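Local coordinates for protein naphthalene dioxygenase large subunit (Rhodococcus sp., PDB 2B1X) that is the large subunit of a Rieske-type dioxygenase and holds a two-iron, two-sulfur cluster and a separate iron(III) ion, at residues F427-Y430 and W431-M435. Residues are numbered along the deposited sequence; the frame is centred on the assembly and turned at random.
Sequences FLEY and WMQLM
Residues 427-435 form part of helix 422-436, the last helix of the modelled chain, where Tyr430 packs on Leu434 one turn further along. Four successive i to i+4 backbone bonds define this alpha-helical stretch. Trp431 N donates to Phe427 O, Met432 N to Leu428 O, Gln433 N to Glu429 O and Leu434 N to Tyr430 O, all at 2.9 to 3.0 Å.

The main side-chain contact is a CH-pi interaction. Leu434 CD1 lies over one face of the Tyr430 ring, 4.0 Å from its centroid. The methyl sits nearest the CE2 side, with CD1 to CE2 at 3.6 Å. With CG anti to the backbone N (chi1 -172°), the Tyr430 ring stands out from the helix, and Leu434 reaches back over one of its faces. The edge of the same ring meets Gln433, whose OE1 is 3.7 Å from Tyr430 CD1. The ring and amide planes stand nearly perpendicular, 84° apart.

Gln433 also slants across Glu429. Its NE2 is 3.8 Å from Glu429 CG, and the amide and carboxylate planes are only 15° apart. Glu429 OE2 accepts a hydrogen bond from Asn18 ND2. On another side of the helix, the bend at the end of the Met432 chain brings CE to 3.5 Å from Leu428 O. Trp431 is buried near helices 4-16 and 31-40, and its NE1 donates to Glu37 OE2.

The helix packs against helices 4-16 and 31-40 on one part of its surface and against Phe299 on another. Tyr430 meets Phe299 edge-to-face, and Leu434 touches Phe299 too. Between Tyr430 and Leu434 the contact is apolar, with no side-chain hydrogen bond across it. The polar ends of Glu429 and Trp431 are held by Asn18 and Glu37.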
loop_
_atom_site.group_PDB
_atom_site.type_symbol
_atom_site.label_atom_id
_atom_site.label_comp_id
_atom_site.label_asym_id
_atom_site.label_seq_id
_atom_site.Cartn_x
_atom_site.Cartn_y
_atom_site.Cartn_z
ATOM N N PHE A 427 -18.840 -14.315 -24.832
ATOM C CA PHE A 427 -17.828 -14.483 -23.801
ATOM C C PHE A 427 -18.510 -14.310 -22.433
ATOM O O PHE A 427 -18.337 -15.127 -21.532
ATOM C CB PHE A 427 -16.714 -13.447 -24.033
ATOM C CG PHE A 427 -15.673 -13.402 -22.944
ATOM C CD1 PHE A 427 -14.462 -14.046 -23.116
ATOM C CD2 PHE A 427 -15.895 -12.660 -21.779
ATOM C CE1 PHE A 427 -13.471 -13.992 -22.132
ATOM C CE2 PHE A 427 -14.908 -12.615 -20.774
ATOM C CZ PHE A 427 -13.680 -13.270 -20.986
ATOM N N LEU A 428 -19.299 -13.242 -22.300
ATOM C CA LEU A 428 -19.929 -12.927 -21.021
ATOM C C LEU A 428 -21.052 -13.877 -20.692
ATOM O O LEU A 428 -21.321 -14.129 -19.525
ATOM C CB LEU A 428 -20.427 -11.472 -21.016
ATOM C CG LEU A 428 -19.285 -10.470 -20.920
ATOM C CD1 LEU A 428 -19.808 -9.050 -21.070
ATOM C CD2 LEU A 428 -18.455 -10.640 -19.624
ATOM N N GLU A 429 -21.731 -14.386 -21.718
ATOM C CA GLU A 429 -22.755 -15.414 -21.508
ATOM C C GLU A 429 -22.151 -16.650 -20.872
ATOM O O GLU A 429 -22.720 -17.194 -19.893
ATOM C CB GLU A 429 -23.467 -15.801 -22.837
ATOM C CG GLU A 429 -24.501 -16.909 -22.657
ATOM C CD GLU A 429 -25.285 -17.255 -23.911
ATOM O OE1 GLU A 429 -24.683 -17.509 -24.978
ATOM O OE2 GLU A 429 -26.522 -17.307 -23.820
ATOM N N TYR A 430 -21.036 -17.123 -21.426
ATOM C CA TYR A 430 -20.352 -18.283 -20.869
ATOM C C TYR A 430 -19.839 -17.985 -19.451
ATOM O O TYR A 430 -19.967 -18.804 -18.568
ATOM C CB TYR A 430 -19.223 -18.784 -21.771
ATOM C CG TYR A 430 -18.591 -20.111 -21.335
ATOM C CD1 TYR A 430 -19.367 -21.273 -21.152
ATOM C CD2 TYR A 430 -17.206 -20.198 -21.086
ATOM C CE1 TYR A 430 -18.774 -22.483 -20.740
ATOM C CE2 TYR A 430 -16.612 -21.394 -20.709
ATOM C CZ TYR A 430 -17.405 -22.523 -20.514
ATOM O OH TYR A 430 -16.799 -23.686 -20.139
ATOM N N TRP A 431 -19.295 -16.782 -19.250
ATOM C CA TRP A 431 -18.788 -16.381 -17.928
ATOM C C TRP A 431 -19.968 -16.463 -16.929
ATOM O O TRP A 431 -19.828 -17.026 -15.868
ATOM C CB TRP A 431 -18.192 -14.946 -18.033
ATOM C CG TRP A 431 -17.711 -14.359 -16.737
ATOM C CD1 TRP A 431 -16.473 -14.451 -16.233
ATOM C CD2 TRP A 431 -18.479 -13.609 -15.800
ATOM N NE1 TRP A 431 -16.381 -13.796 -15.027
ATOM C CE2 TRP A 431 -17.607 -13.260 -14.731
ATOM C CE3 TRP A 431 -19.815 -13.180 -15.749
ATOM C CZ2 TRP A 431 -18.034 -12.537 -13.599
ATOM C CZ3 TRP A 431 -20.240 -12.447 -14.630
ATOM C CH2 TRP A 431 -19.339 -12.125 -13.574
ATOM N N MET A 432 -21.129 -15.931 -17.320
ATOM C CA MET A 432 -22.308 -15.917 -16.464
ATOM C C MET A 432 -22.849 -17.325 -16.199
ATOM O O MET A 432 -23.204 -17.628 -15.064
ATOM C CB MET A 432 -23.399 -15.000 -17.041
ATOM C CG MET A 432 -23.129 -13.488 -16.837
ATOM S SD MET A 432 -24.556 -12.501 -17.362
ATOM C CE MET A 432 -24.350 -12.498 -19.160
ATOM N N GLN A 433 -22.847 -18.198 -17.211
ATOM C CA GLN A 433 -23.227 -19.595 -17.001
ATOM C C GLN A 433 -22.319 -20.254 -15.942
ATOM O O GLN A 433 -22.801 -20.950 -15.044
ATOM C CB GLN A 433 -23.229 -20.384 -18.312
ATOM C CG GLN A 433 -24.343 -19.912 -19.297
ATOM C CD GLN A 433 -24.182 -20.448 -20.700
ATOM O OE1 GLN A 433 -23.085 -20.798 -21.105
ATOM N NE2 GLN A 433 -25.290 -20.477 -21.471
ATOM N N LEU A 434 -21.014 -20.015 -16.050
ATOM C CA LEU A 434 -20.060 -20.630 -15.133
ATOM C C LEU A 434 -20.221 -20.088 -13.706
ATOM O O LEU A 434 -20.118 -20.845 -12.756
ATOM C CB LEU A 434 -18.616 -20.472 -15.622
ATOM C CG LEU A 434 -18.175 -21.302 -16.828
ATOM C CD1 LEU A 434 -16.742 -20.950 -17.186
ATOM C CD2 LEU A 434 -18.277 -22.823 -16.538
ATOM N N MET A 435 -20.471 -18.781 -13.601
ATOM C CA MET A 435 -20.728 -18.100 -12.328
ATOM C C MET A 435 -21.947 -18.681 -11.597
ATOM O O MET A 435 -21.971 -18.758 -10.359
ATOM C CB MET A 435 -20.934 -16.601 -12.571
ATOM C CG MET A 435 -19.682 -15.795 -12.870
ATOM S SD MET A 435 -18.373 -15.677 -11.573
ATOM C CE MET A 435 -19.145 -14.425 -10.477
#